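Local coordinates for foldase protein PrsA (Streptococcus pneumoniae, PDB 5TVL) that probably assists the folding of secreted proteins outside the cell after translocation, as a peptidyl-prolyl cis-trans isomerase of the PrsA family, at residues 27-30 with 31-35; 38-41 with 42-46; 62-65 with 66-70; 103-106 with 107-110; 176-179 with 180-183. All blocks are in the same frame, centred on the assembly; numbering follows the deposited sequence.

Overall arrangement
Contacts 1 and 2 follow one another on helix 25-44, centres 16 Å apart, and both pack on the second subunit. Contact 3 joins helices 50-64 and 68-74, and contact 4 starts helix 106-115; contact 2 comes to about 11 Å of contact 4 between nearest atoms. Contact 5, in the PpiC-type isomerase domain, has a sulfate, probably from the crystallisation liquor, weakly bonded to Lys182, and lies across the chain's centre from contact 1, 43 Å away between centres. Within one chain contacts 3 and 5 are about 20 Å apart at nearest atoms, yet meet between subunits: Gln63 hydrogen-bonds Gln179 of the third subunit. Gln28 of contact 1 packs on Lys110 of that subunit.

Contact 1. Residues 27-30 with 31-35; sequences AQQV and LLNMT
The side-chain amides of Gln29 and Asn33 meet one turn apart, their planes 73° from parallel. Leu32 CD2 lies over one face of the Gln29 amide, at its nitrogen end, 3.5 Å from Gln29 NE2. Over a face of the Asn33 amide stands the backbone Gln29 O, 3.1 Å from Asn33 CG. On that same side Gln29 NE2 donates a weak hydrogen bond to Asn33 OD1 over 3.4 Å, bent to 141° at the hydrogen and tilted out of the Asn33 amide plane. The glutamine chain reaches out from the helix, and its bend at chi2 (67°) turns NE2 forward toward the next turn. The Gln29 O that lies over the Asn33 amide carbon also accepts the firmer backbone bond from Asn33 N, 2.9 Å long.

On another side of the helix the contact is apolar: Val30 CG1 comes to 4.1 Å from Met34 SD, while Val30 O takes the Met34 N bond at 2.9 Å. Further along, Leu31 O is gripped twice by one residue, by Thr35 OG1 at 2.7 Å and by Thr35 N at 3.0 Å, the two donors reaching it from opposite faces of its carbonyl plane.

The amide of Gln28 turns elsewhere, its NE2 bonding to Lys22 O, and Gln28 and Gln29 pack on the third subunit. This is a regular alpha-helical stretch with a threonine hydroxyl bonded to the i-4 carbonyl; its Leu32 and Thr35 side packs on Phe269 of helix 266-270, and its Leu31 and Met34 on Phe17 and Gln20 of the second subunit.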
loop_
_atom_site.group_PDB
_atom_site.type_symbol
_atom_site.label_atom_id
_atom_site.label_comp_id
_atom_site.label_asym_id
_atom_site.label_seq_id
_atom_site.Cartn_x
_atom_site.Cartn_y
_atom_site.Cartn_z
ATOM N N ALA A 27 -26.913 7.221 -2.947
ATOM C CA ALA A 27 -27.893 6.396 -3.659
ATOM C C ALA A 27 -27.444 6.030 -5.079
ATOM O O ALA A 27 -27.715 4.927 -5.554
ATOM C CB ALA A 27 -29.240 7.102 -3.702
ATOM N N GLN A 28 -26.760 6.949 -5.752
ATOM C CA GLN A 28 -26.203 6.662 -7.074
ATOM C C GLN A 28 -25.118 5.576 -7.023
ATOM O O GLN A 28 -24.981 4.793 -7.962
ATOM C CB GLN A 28 -25.659 7.939 -7.715
ATOM C CG GLN A 28 -26.747 8.949 -8.056
ATOM C CD GLN A 28 -26.207 10.304 -8.468
ATOM O OE1 GLN A 28 -25.006 10.566 -8.384
ATOM N NE2 GLN A 28 -27.101 11.177 -8.915
ATOM N N GLN A 29 -24.363 5.540 -5.924
ATOM C CA GLN A 29 -23.375 4.487 -5.665
ATOM C C GLN A 29 -24.039 3.117 -5.444
ATOM O O GLN A 29 -23.476 2.084 -5.815
ATOM C CB GLN A 29 -22.507 4.862 -4.449
ATOM C CG GLN A 29 -21.217 4.059 -4.290
ATOM C CD GLN A 29 -20.191 4.311 -5.397
ATOM O OE1 GLN A 29 -20.022 5.441 -5.868
ATOM N NE2 GLN A 29 -19.491 3.254 -5.808
ATOM N N VAL A 30 -25.225 3.112 -4.834
ATOM C CA VAL A 30 -25.988 1.878 -4.615
ATOM C C VAL A 30 -26.445 1.236 -5.931
ATOM O O VAL A 30 -26.390 0.012 -6.058
ATOM C CB VAL A 30 -27.183 2.111 -3.653
ATOM C CG1 VAL A 30 -28.152 0.933 -3.645
ATOM C CG2 VAL A 30 -26.663 2.366 -2.244
ATOM N N LEU A 31 -26.892 2.039 -6.898
ATOM C CA LEU A 31 -27.261 1.507 -8.218
ATOM C C LEU A 31 -26.032 0.994 -8.967
ATOM O O LEU A 31 -26.106 -0.025 -9.663
ATOM C CB LEU A 31 -27.972 2.551 -9.078
ATOM C CG LEU A 31 -28.598 2.018 -10.377
ATOM C CD1 LEU A 31 -29.837 1.183 -10.086
ATOM C CD2 LEU A 31 -28.939 3.163 -11.316
ATOM N N LEU A 32 -24.920 1.717 -8.834
ATOM C CA LEU A 32 -23.646 1.306 -9.415
ATOM C C LEU A 32 -23.191 -0.034 -8.846
ATOM O O LEU A 32 -22.731 -0.897 -9.591
ATOM C CB LEU A 32 -22.577 2.367 -9.160
ATOM C CG LEU A 32 -21.183 2.130 -9.754
ATOM C CD1 LEU A 32 -21.259 2.098 -11.275
ATOM C CD2 LEU A 32 -20.209 3.203 -9.275
ATOM N N ASN A 33 -23.331 -0.201 -7.534
ATOM C CA ASN A 33 -22.939 -1.442 -6.860
ATOM C C ASN A 33 -23.868 -2.613 -7.140
ATOM O O ASN A 33 -23.417 -3.756 -7.174
ATOM C CB ASN A 33 -22.824 -1.215 -5.353
ATOM C CG ASN A 33 -21.649 -0.337 -4.993
ATOM O OD1 ASN A 33 -20.920 0.143 -5.866
ATOM N ND2 ASN A 33 -21.455 -0.122 -3.704
ATOM N N MET A 34 -25.157 -2.329 -7.319
ATOM C CA MET A 34 -26.119 -3.334 -7.786
ATOM C C MET A 34 -25.810 -3.785 -9.214
ATOM O O MET A 34 -25.998 -4.956 -9.542
ATOM C CB MET A 34 -27.558 -2.800 -7.723
ATOM C CG MET A 34 -28.145 -2.707 -6.322
ATOM S SD MET A 34 -29.702 -1.789 -6.304
ATOM C CE MET A 34 -30.799 -2.973 -7.085
ATOM N N THR A 35 -25.348 -2.856 -10.053
ATOM C CA THR A 35 -24.956 -3.170 -11.433
ATOM C C THR A 35 -23.706 -4.048 -11.494
ATOM O O THR A 35 -23.675 -5.040 -12.225
ATOM C CB THR A 35 -24.721 -1.887 -12.251
ATOM O OG1 THR A 35 -25.896 -1.071 -12.187
ATOM C CG2 THR A 35 -24.426 -2.213 -13.708
#

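Contact 2. Residues 38-41 with 42-46; sequences KVFE and KQYGS
Lys42 N donates to Lys38 O over 3.1 Å, the first of four i to i+4 bonds in this part of the helix. The long chain of Lys38 runs away from the following turn toward the second subunit, where NZ makes a weak, long ion pair with Asp10 of that chain. Val39 O then accepts from Gln43 N, also at 3.1 Å, and Gln43 CG packs against Val39 O as well.

Phe40 carries the aromatic part of the contact. Its ring lies alongside that of Tyr44, both side chains pointing the same way, with planes only 30° apart. The centroids are 5.8 Å apart, however, so the rings are slid past each other and barely overlap; they touch through Phe40 CD2 and Tyr44 CD2, 3.9 Å apart. Tyr44 OH continues to a hydrogen bond with Glu252.

At Glu41, CG anti to the backbone N (chi1 -168°) and a bend at chi2 (61°) fold the carboxylate over the next turn, setting OE2 3.4 Å from Gly45 CA. Its OE1 is paired with Arg87. Glu41 O accepts from Gly45 N at 3.0 Å, but this last bond is bent and comes from above the carbonyl plane, as does that of Tyr44 N to Phe40 O. These are the last turns of an alpha-helix, with an i, i+4 aromatic pair packed against helices 79-102 and 242-255.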
loop_
_atom_site.group_PDB
_atom_site.type_symbol
_atom_site.label_atom_id
_atom_site.label_comp_id
_atom_site.label_asym_id
_atom_site.label_seq_id
_atom_site.Cartn_x
_atom_site.Cartn_y
_atom_site.Cartn_z
ATOM N N LYS A 38 -24.583 -7.687 -10.355
ATOM C CA LYS A 38 -25.290 -8.491 -11.371
ATOM C C LYS A 38 -24.385 -8.998 -12.501
ATOM O O LYS A 38 -24.511 -10.149 -12.930
ATOM C CB LYS A 38 -26.472 -7.718 -11.974
ATOM C CG LYS A 38 -27.737 -7.761 -11.131
ATOM C CD LYS A 38 -28.939 -7.282 -11.930
ATOM C CE LYS A 38 -30.213 -7.326 -11.102
ATOM N NZ LYS A 38 -30.702 -8.714 -10.870
ATOM N N VAL A 39 -23.486 -8.138 -12.974
ATOM C CA VAL A 39 -22.566 -8.498 -14.055
ATOM C C VAL A 39 -21.534 -9.528 -13.577
ATOM O O VAL A 39 -21.283 -10.516 -14.270
ATOM C CB VAL A 39 -21.870 -7.247 -14.651
ATOM C CG1 VAL A 39 -20.776 -7.634 -15.639
ATOM C CG2 VAL A 39 -22.893 -6.347 -15.334
ATOM N N PHE A 40 -20.946 -9.292 -12.405
ATOM C CA PHE A 40 -19.922 -10.191 -11.857
ATOM C C PHE A 40 -20.487 -11.524 -11.366
ATOM O O PHE A 40 -19.759 -12.519 -11.323
ATOM C CB PHE A 40 -19.083 -9.503 -10.765
ATOM C CG PHE A 40 -17.941 -8.689 -11.316
ATOM C CD1 PHE A 40 -18.163 -7.422 -11.853
ATOM C CD2 PHE A 40 -16.645 -9.200 -11.330
ATOM C CE1 PHE A 40 -17.112 -6.677 -12.373
ATOM C CE2 PHE A 40 -15.593 -8.461 -11.852
ATOM C CZ PHE A 40 -15.825 -7.199 -12.373
ATOM N N GLU A 41 -21.775 -11.552 -11.021
ATOM C CA GLU A 41 -22.466 -12.808 -10.717
ATOM C C GLU A 41 -22.694 -13.638 -11.984
ATOM O O GLU A 41 -22.465 -14.845 -11.984
ATOM C CB GLU A 41 -23.803 -12.537 -10.021
ATOM C CG GLU A 41 -24.461 -13.767 -9.412
ATOM C CD GLU A 41 -23.612 -14.414 -8.332
ATOM O OE1 GLU A 41 -23.039 -13.678 -7.494
ATOM O OE2 GLU A 41 -23.517 -15.660 -8.323
ATOM N N LYS A 42 -23.147 -12.985 -13.055
ATOM C CA LYS A 42 -23.399 -13.652 -14.340
ATOM C C LYS A 42 -22.128 -14.304 -14.893
ATOM O O LYS A 42 -22.162 -15.443 -15.353
ATOM C CB LYS A 42 -23.968 -12.657 -15.365
ATOM C CG LYS A 42 -24.601 -13.286 -16.601
ATOM C CD LYS A 42 -25.976 -13.870 -16.300
ATOM C CE LYS A 42 -26.516 -14.700 -17.459
ATOM N NZ LYS A 42 -26.877 -13.872 -18.643
ATOM N N GLN A 43 -21.010 -13.581 -14.828
ATOM C CA GLN A 43 -19.733 -14.064 -15.367
ATOM C C GLN A 43 -19.064 -15.105 -14.479
ATOM O O GLN A 43 -18.839 -16.232 -14.912
ATOM C CB GLN A 43 -18.771 -12.894 -15.599
ATOM C CG GLN A 43 -19.207 -11.955 -16.712
ATOM C CD GLN A 43 -19.163 -12.594 -18.091
ATOM O OE1 GLN A 43 -18.456 -13.582 -18.317
ATOM N NE2 GLN A 43 -19.923 -12.032 -19.027
ATOM N N TYR A 44 -18.764 -14.725 -13.240
ATOM C CA TYR A 44 -17.898 -15.518 -12.361
ATOM C C TYR A 44 -18.608 -16.210 -11.186
ATOM O O TYR A 44 -17.952 -16.887 -10.395
ATOM C CB TYR A 44 -16.786 -14.620 -11.816
ATOM C CG TYR A 44 -16.016 -13.869 -12.883
ATOM C CD1 TYR A 44 -14.959 -14.472 -13.561
ATOM C CD2 TYR A 44 -16.340 -12.550 -13.212
ATOM C CE1 TYR A 44 -14.249 -13.788 -14.540
ATOM C CE2 TYR A 44 -15.637 -11.858 -14.189
ATOM C CZ TYR A 44 -14.591 -12.480 -14.852
ATOM O OH TYR A 44 -13.877 -11.810 -15.820
ATOM N N GLY A 45 -19.929 -16.058 -11.075
ATOM C CA GLY A 45 -20.687 -16.542 -9.912
ATOM C C GLY A 45 -20.573 -18.028 -9.621
ATOM O O GLY A 45 -20.392 -18.431 -8.466
ATOM N N SER A 46 -20.680 -18.835 -10.678
ATOM C CA SER A 46 -20.552 -20.303 -10.595
ATOM C C SER A 46 -19.229 -20.803 -9.994
ATOM O O SER A 46 -19.205 -21.855 -9.345
ATOM C CB SER A 46 -20.733 -20.923 -11.984
ATOM O OG SER A 46 -19.957 -20.238 -12.954
#

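Contact 3. Residues 62-65 with 66-70; sequences KQYG and ENYQR
Tyr64 O accepts a weak hydrogen bond from Asn67 N, 3.4 Å away, and Gly65 O accepts another weak one from Tyr68 N, also at 3.4 Å. These two i to i+3 links are the hydrogen bonds that bridge the turn between helices 50-64 and 68-74. Gly65 ends the helical run with positive phi (79°), and the chain turns a corner into helix 68-74.

The rings of Tyr64 and Tyr68 run nearly parallel, 21° apart in plane, but are offset so far, with centroids separated by 5.7 Å, that overlap is slight. Contact is made by Tyr64 CD2 against Tyr68 CD1 at 3.5 Å, and by the two CB atoms, Tyr64 CB to Tyr68 CB, at 3.7 Å. Tyr68 has CG opposite its backbone N (chi1 -165°), which carries its ring back against helix 50-64, where it touches Ile57 and Lys61. Asn67 meanwhile rests its CB 3.4 Å from Tyr64 O.

Tyr68 is held at its far end by a hydrogen bond from OH to Glu60, and it lies on Leu79 and Arg82 of helix 79-102. Glu66 N bonds to Asp194 of the third subunit, and Asn67 packs on Ser193 of that subunit, so the turn sits between three helices of its own chain and a neighbouring subunit.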
loop_
_atom_site.group_PDB
_atom_site.type_symbol
_atom_site.label_atom_id
_atom_site.label_comp_id
_atom_site.label_asym_id
_atom_site.label_seq_id
_atom_site.Cartn_x
_atom_site.Cartn_y
_atom_site.Cartn_z
ATOM N N LYS A 62 -17.458 -12.172 14.447
ATOM C CA LYS A 62 -16.609 -12.323 15.638
ATOM C C LYS A 62 -15.821 -11.051 15.943
ATOM O O LYS A 62 -15.702 -10.660 17.105
ATOM C CB LYS A 62 -15.627 -13.491 15.484
ATOM C CG LYS A 62 -16.261 -14.869 15.586
ATOM C CD LYS A 62 -15.222 -15.951 15.847
ATOM C CE LYS A 62 -14.807 -15.995 17.312
ATOM N NZ LYS A 62 -13.822 -17.076 17.590
ATOM N N GLN A 63 -15.277 -10.424 14.900
ATOM C CA GLN A 63 -14.505 -9.181 15.041
ATOM C C GLN A 63 -15.298 -8.056 15.706
ATOM O O GLN A 63 -14.798 -7.400 16.614
ATOM C CB GLN A 63 -14.002 -8.697 13.679
ATOM C CG GLN A 63 -12.874 -9.527 13.102
ATOM C CD GLN A 63 -12.375 -9.000 11.768
ATOM O OE1 GLN A 63 -13.022 -8.167 11.123
ATOM N NE2 GLN A 63 -11.215 -9.487 11.347
ATOM N N TYR A 64 -16.526 -7.846 15.246
ATOM C CA TYR A 64 -17.387 -6.788 15.778
ATOM C C TYR A 64 -18.138 -7.206 17.052
ATOM O O TYR A 64 -18.256 -6.413 17.993
ATOM C CB TYR A 64 -18.343 -6.289 14.687
ATOM C CG TYR A 64 -17.620 -5.487 13.621
ATOM C CD1 TYR A 64 -17.168 -4.191 13.885
ATOM C CD2 TYR A 64 -17.370 -6.022 12.359
ATOM C CE1 TYR A 64 -16.503 -3.452 12.921
ATOM C CE2 TYR A 64 -16.706 -5.289 11.385
ATOM C CZ TYR A 64 -16.273 -4.005 11.670
ATOM O OH TYR A 64 -15.610 -3.276 10.712
ATOM N N GLY A 65 -18.629 -8.442 17.089
ATOM C CA GLY A 65 -19.343 -8.955 18.259
ATOM C C GLY A 65 -20.761 -8.426 18.264
ATOM O O GLY A 65 -21.467 -8.559 17.261
ATOM N N GLU A 66 -21.178 -7.823 19.379
ATOM C CA GLU A 66 -22.508 -7.197 19.481
ATOM C C GLU A 66 -22.579 -5.804 18.828
ATOM O O GLU A 66 -23.672 -5.255 18.663
ATOM C CB GLU A 66 -22.985 -7.160 20.938
ATOM C CG GLU A 66 -23.227 -8.560 21.501
ATOM C CD GLU A 66 -23.903 -8.587 22.865
ATOM O OE1 GLU A 66 -23.673 -9.563 23.613
ATOM O OE2 GLU A 66 -24.669 -7.658 23.195
ATOM N N ASN A 67 -21.425 -5.246 18.448
ATOM C CA ASN A 67 -21.369 -4.040 17.604
ATOM C C ASN A 67 -21.846 -4.275 16.165
ATOM O O ASN A 67 -22.166 -3.310 15.471
ATOM C CB ASN A 67 -19.936 -3.484 17.527
ATOM C CG ASN A 67 -19.470 -2.862 18.828
ATOM O OD1 ASN A 67 -18.730 -3.479 19.595
ATOM N ND2 ASN A 67 -19.886 -1.626 19.075
ATOM N N TYR A 68 -21.874 -5.529 15.706
ATOM C CA TYR A 68 -22.006 -5.815 14.276
ATOM C C TYR A 68 -23.290 -5.261 13.654
ATOM O O TYR A 68 -23.227 -4.548 12.655
ATOM C CB TYR A 68 -21.877 -7.322 14.005
ATOM C CG TYR A 68 -21.634 -7.694 12.551
ATOM C CD1 TYR A 68 -20.648 -7.056 11.798
ATOM C CD2 TYR A 68 -22.362 -8.713 11.939
ATOM C CE1 TYR A 68 -20.418 -7.399 10.477
ATOM C CE2 TYR A 68 -22.132 -9.072 10.616
ATOM C CZ TYR A 68 -21.161 -8.413 9.885
ATOM O OH TYR A 68 -20.939 -8.767 8.573
ATOM N N GLN A 69 -24.434 -5.563 14.263
ATOM C CA GLN A 69 -25.735 -5.084 13.766
ATOM C C GLN A 69 -25.746 -3.554 13.671
ATOM O O GLN A 69 -26.167 -2.986 12.657
ATOM C CB GLN A 69 -26.875 -5.566 14.677
ATOM C CG GLN A 69 -28.279 -5.417 14.095
ATOM C CD GLN A 69 -28.619 -6.438 13.012
ATOM O OE1 GLN A 69 -27.811 -7.306 12.663
ATOM N NE2 GLN A 69 -29.834 -6.339 12.477
ATOM N N ARG A 70 -25.258 -2.915 14.731
ATOM C CA ARG A 70 -25.095 -1.458 14.803
ATOM C C ARG A 70 -24.161 -0.912 13.703
ATOM O O ARG A 70 -24.452 0.123 13.096
ATOM C CB ARG A 70 -24.581 -1.090 16.203
ATOM C CG ARG A 70 -24.613 0.382 16.566
ATOM C CD ARG A 70 -24.600 0.601 18.083
ATOM N NE ARG A 70 -23.684 -0.291 18.817
ATOM C CZ ARG A 70 -24.031 -1.382 19.516
ATOM N NH1 ARG A 70 -25.299 -1.794 19.607
ATOM N NH2 ARG A 70 -23.087 -2.089 20.135
#

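Contact 4. Residues 103-106 with 107-110; sequences ELTD and EAYK
Thr105 and Ala108 touch across the start of a helix, and the change of backbone falls between Thr105 and Asp106: Leu104 and Thr105 are extended, the latter with psi 170°, whereas Asp106 onward has helical angles. Two main-chain bonds follow, a weak one from Tyr109 N to Thr105 O at 3.3 Å and a shorter one from Lys110 N to Asp106 O at 2.7 Å.

The side chain of Thr105 adds a third. Its OG1 accepts from Ala108 N at 3.2 Å, with 153° at the hydrogen, because chi1 of 60° places the hydroxyl between the backbone N and the carbonyl carbon, turned in toward the first turn. Ala108 CB lies 3.5 Å from the same oxygen, so the acceptor is covered on that side by a methyl.

Leu104, just before the cap, reaches across to Tyr109, the two side chains meeting at a slant. Leu104 CD1 approaches Tyr109 OH at 3.5 Å. The same methyl is 3.8 Å from Tyr109 CE2, the ring folding back over the N-cap to meet it. The ring also makes a cation-pi contact with Lys227, and Leu104 packs on Ile234 of the same helix 227-239. Gln74 of the fourth subunit donates a hydrogen bond to Asp106 O.

With alanine at the third helical position, this is a one-way threonine N-cap, not a reciprocal capping box, joined to a hydrophobic staple between Leu104 and Tyr109 at the start of helix 106-115.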
loop_
_atom_site.group_PDB
_atom_site.type_symbol
_atom_site.label_atom_id
_atom_site.label_comp_id
_atom_site.label_asym_id
_atom_site.label_seq_id
_atom_site.Cartn_x
_atom_site.Cartn_y
_atom_site.Cartn_z
ATOM N N GLU A 103 -2.024 -11.392 -18.258
ATOM C CA GLU A 103 -1.142 -10.297 -18.697
ATOM C C GLU A 103 0.319 -10.421 -18.220
ATOM O O GLU A 103 1.136 -9.546 -18.526
ATOM C CB GLU A 103 -1.731 -8.941 -18.272
ATOM C CG GLU A 103 -2.981 -8.553 -19.056
ATOM C CD GLU A 103 -3.635 -7.263 -18.582
ATOM O OE1 GLU A 103 -3.083 -6.585 -17.686
ATOM O OE2 GLU A 103 -4.713 -6.922 -19.117
ATOM N N LEU A 104 0.653 -11.489 -17.488
ATOM C CA LEU A 104 2.045 -11.748 -17.090
ATOM C C LEU A 104 2.931 -11.884 -18.327
ATOM O O LEU A 104 2.687 -12.744 -19.177
ATOM C CB LEU A 104 2.174 -13.028 -16.252
ATOM C CG LEU A 104 1.712 -13.021 -14.795
ATOM C CD1 LEU A 104 1.745 -14.437 -14.242
ATOM C CD2 LEU A 104 2.558 -12.092 -13.939
ATOM N N THR A 105 3.939 -11.018 -18.422
ATOM C CA THR A 105 4.958 -11.094 -19.465
ATOM C C THR A 105 6.229 -11.713 -18.891
ATOM O O THR A 105 6.359 -11.886 -17.675
ATOM C CB THR A 105 5.292 -9.699 -20.032
ATOM O OG1 THR A 105 5.790 -8.856 -18.984
ATOM C CG2 THR A 105 4.056 -9.059 -20.654
ATOM N N ASP A 106 7.161 -12.039 -19.781
ATOM C CA ASP A 106 8.464 -12.573 -19.385
ATOM C C ASP A 106 9.322 -11.484 -18.725
ATOM O O ASP A 106 10.029 -11.757 -17.756
ATOM C CB ASP A 106 9.185 -13.198 -20.587
ATOM C CG ASP A 106 8.437 -14.402 -21.158
ATOM O OD1 ASP A 106 7.207 -14.298 -21.347
ATOM O OD2 ASP A 106 9.076 -15.447 -21.419
ATOM N N GLU A 107 9.240 -10.257 -19.242
ATOM C CA GLU A 107 9.900 -9.090 -18.626
ATOM C C GLU A 107 9.449 -8.796 -17.188
ATOM O O GLU A 107 10.261 -8.374 -16.361
ATOM C CB GLU A 107 9.699 -7.834 -19.487
ATOM C CG GLU A 107 10.605 -7.772 -20.705
ATOM C CD GLU A 107 12.076 -7.619 -20.344
ATOM O OE1 GLU A 107 12.405 -6.773 -19.483
ATOM O OE2 GLU A 107 12.907 -8.353 -20.917
ATOM N N ALA A 108 8.164 -9.000 -16.902
ATOM C CA ALA A 108 7.650 -8.880 -15.535
ATOM C C ALA A 108 8.295 -9.930 -14.633
ATOM O O ALA A 108 8.777 -9.610 -13.545
ATOM C CB ALA A 108 6.133 -9.023 -15.516
ATOM N N TYR A 109 8.300 -11.176 -15.102
ATOM C CA TYR A 109 8.971 -12.281 -14.403
ATOM C C TYR A 109 10.474 -12.053 -14.251
ATOM O O TYR A 109 11.044 -12.380 -13.210
ATOM C CB TYR A 109 8.743 -13.616 -15.126
ATOM C CG TYR A 109 7.537 -14.410 -14.667
ATOM C CD1 TYR A 109 7.502 -14.990 -13.396
ATOM C CD2 TYR A 109 6.449 -14.625 -15.518
ATOM C CE1 TYR A 109 6.411 -15.740 -12.979
ATOM C CE2 TYR A 109 5.352 -15.372 -15.109
ATOM C CZ TYR A 109 5.337 -15.930 -13.841
ATOM O OH TYR A 109 4.253 -16.674 -13.435
ATOM N N LYS A 110 11.100 -11.506 -15.292
ATOM C CA LYS A 110 12.547 -11.256 -15.313
ATOM C C LYS A 110 12.944 -10.178 -14.313
ATOM O O LYS A 110 13.909 -10.341 -13.564
ATOM C CB LYS A 110 12.986 -10.842 -16.720
ATOM C CG LYS A 110 14.485 -10.719 -16.923
ATOM C CD LYS A 110 14.799 -10.510 -18.395
ATOM C CE LYS A 110 16.280 -10.256 -18.622
ATOM N NZ LYS A 110 16.548 -9.779 -20.006
#

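Contact 5. Residues 176-179 with 180-183; sequences VPEQ and VKKA. With SO4 (sulfate ion), chain L.
A salt-bridge network of Glu178, Lys181 and Lys182 covers the first turn of helix 178-186, inside the PpiC-type isomerase domain. Glu178 OE2 and Lys182 NZ are 2.9 Å apart, and the nitrogen meets that oxygen nearly along its C-O axis. The other oxygen, Glu178 OE1, makes a long salt bridge to Lys181 NZ at 3.6 Å, the two side chains crossing at about a right angle. A chain that starts opposite the backbone N (chi1 179°) and bends at chi2 (57°) brings the carboxylate between the two lysines. Lys181 NZ is held more firmly by the carbonyls of Ser171 and Ser173. Lys182 NZ also gives a weak hydrogen bond to sulfate O1 at 3.3 Å, so this ammonium lies between a carboxylate and a bound anion; the sulfate probably comes from the crystallisation liquor.

Pro177 is the N-cap, and its O receives the Lys181 N bond at 3.0 Å together with a weak one from Val180 N. The helix packs on the four-stranded antiparallel sheet, with strand order 2-1-4-3, of the parvulin-type fold expected for this family. Apolar contacts face that sheet: Val176 CG1 meets Val180 CG1 at 3.6 Å, the side chains roughly perpendicular, and Pro177 CG touches Val180 CG2 at 3.7 Å. Val180 continues onto Ile196, Tyr209 and Val211 of the strands, and Ala183 also packs on Ile196. Lys182 packs on Tyr64 of the third subunit, while Gln179 NE2 bonds to Thr197 O of strand 196-198.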
loop_
_atom_site.group_PDB
_atom_site.type_symbol
_atom_site.label_atom_id
_atom_site.label_comp_id
_atom_site.label_asym_id
_atom_site.label_seq_id
_atom_site.Cartn_x
_atom_site.Cartn_y
_atom_site.Cartn_z
ATOM N N VAL A 176 8.348 -8.955 7.996
ATOM C CA VAL A 176 9.544 -8.263 8.501
ATOM C C VAL A 176 9.630 -6.868 7.854
ATOM O O VAL A 176 9.309 -6.730 6.669
ATOM C CB VAL A 176 10.825 -9.068 8.167
ATOM C CG1 VAL A 176 12.037 -8.500 8.897
ATOM C CG2 VAL A 176 10.640 -10.547 8.503
ATOM N N PRO A 177 10.064 -5.831 8.610
ATOM C CA PRO A 177 10.163 -4.494 7.993
ATOM C C PRO A 177 11.236 -4.385 6.898
ATOM O O PRO A 177 12.220 -5.130 6.915
ATOM C CB PRO A 177 10.511 -3.571 9.174
ATOM C CG PRO A 177 10.250 -4.361 10.408
ATOM C CD PRO A 177 10.430 -5.797 10.040
ATOM N N GLU A 178 11.040 -3.446 5.972
ATOM C CA GLU A 178 11.912 -3.284 4.801
ATOM C C GLU A 178 13.374 -3.057 5.179
ATOM O O GLU A 178 14.264 -3.713 4.639
ATOM C CB GLU A 178 11.407 -2.131 3.920
ATOM C CG GLU A 178 12.226 -1.833 2.664
ATOM C CD GLU A 178 12.381 -3.029 1.735
ATOM O OE1 GLU A 178 11.490 -3.907 1.712
ATOM O OE2 GLU A 178 13.400 -3.084 1.015
ATOM N N GLN A 179 13.605 -2.132 6.105
ATOM C CA GLN A 179 14.959 -1.822 6.592
ATOM C C GLN A 179 15.619 -2.952 7.401
ATOM O O GLN A 179 16.851 -3.011 7.483
ATOM C CB GLN A 179 14.990 -0.513 7.400
ATOM C CG GLN A 179 14.098 -0.466 8.641
ATOM C CD GLN A 179 12.762 0.218 8.382
ATOM O OE1 GLN A 179 12.062 -0.126 7.432
ATOM N NE2 GLN A 179 12.403 1.186 9.222
ATOM N N VAL A 180 14.812 -3.833 7.998
ATOM C CA VAL A 180 15.335 -5.026 8.678
ATOM C C VAL A 180 15.778 -6.075 7.654
ATOM O O VAL A 180 16.807 -6.734 7.841
ATOM C CB VAL A 180 14.308 -5.634 9.665
ATOM C CG1 VAL A 180 14.865 -6.889 10.334
ATOM C CG2 VAL A 180 13.912 -4.611 10.725
ATOM N N LYS A 181 14.990 -6.228 6.585
ATOM C CA LYS A 181 15.315 -7.154 5.493
ATOM C C LYS A 181 16.577 -6.734 4.745
ATOM O O LYS A 181 17.486 -7.546 4.553
ATOM C CB LYS A 181 14.153 -7.262 4.498
ATOM C CG LYS A 181 12.917 -7.957 5.053
ATOM C CD LYS A 181 11.882 -8.241 3.974
ATOM C CE LYS A 181 11.368 -6.959 3.342
ATOM N NZ LYS A 181 10.110 -7.164 2.584
ATOM N N LYS A 182 16.628 -5.470 4.331
ATOM C CA LYS A 182 17.780 -4.954 3.586
ATOM C C LYS A 182 19.064 -5.015 4.406
ATOM O O LYS A 182 20.124 -5.347 3.868
ATOM C CB LYS A 182 17.528 -3.524 3.092
ATOM C CG LYS A 182 16.518 -3.423 1.955
ATOM C CD LYS A 182 17.120 -3.854 0.624
ATOM C CE LYS A 182 16.113 -3.775 -0.514
ATOM N NZ LYS A 182 15.634 -2.388 -0.779
ATOM N N ALA A 183 18.962 -4.715 5.701
ATOM C CA ALA A 183 20.101 -4.836 6.623
ATOM C C ALA A 183 20.600 -6.276 6.746
ATOM O O ALA A 183 21.803 -6.507 6.797
ATOM C CB ALA A 183 19.742 -4.293 7.998
HETATM S S SO4 L . 18.689 1.200 -0.496
HETATM O O1 SO4 L . 17.429 0.433 -0.613
HETATM O O2 SO4 L . 18.676 1.992 0.755
HETATM O O3 SO4 L . 19.837 0.267 -0.474
HETATM O O4 SO4 L . 18.819 2.105 -1.660
#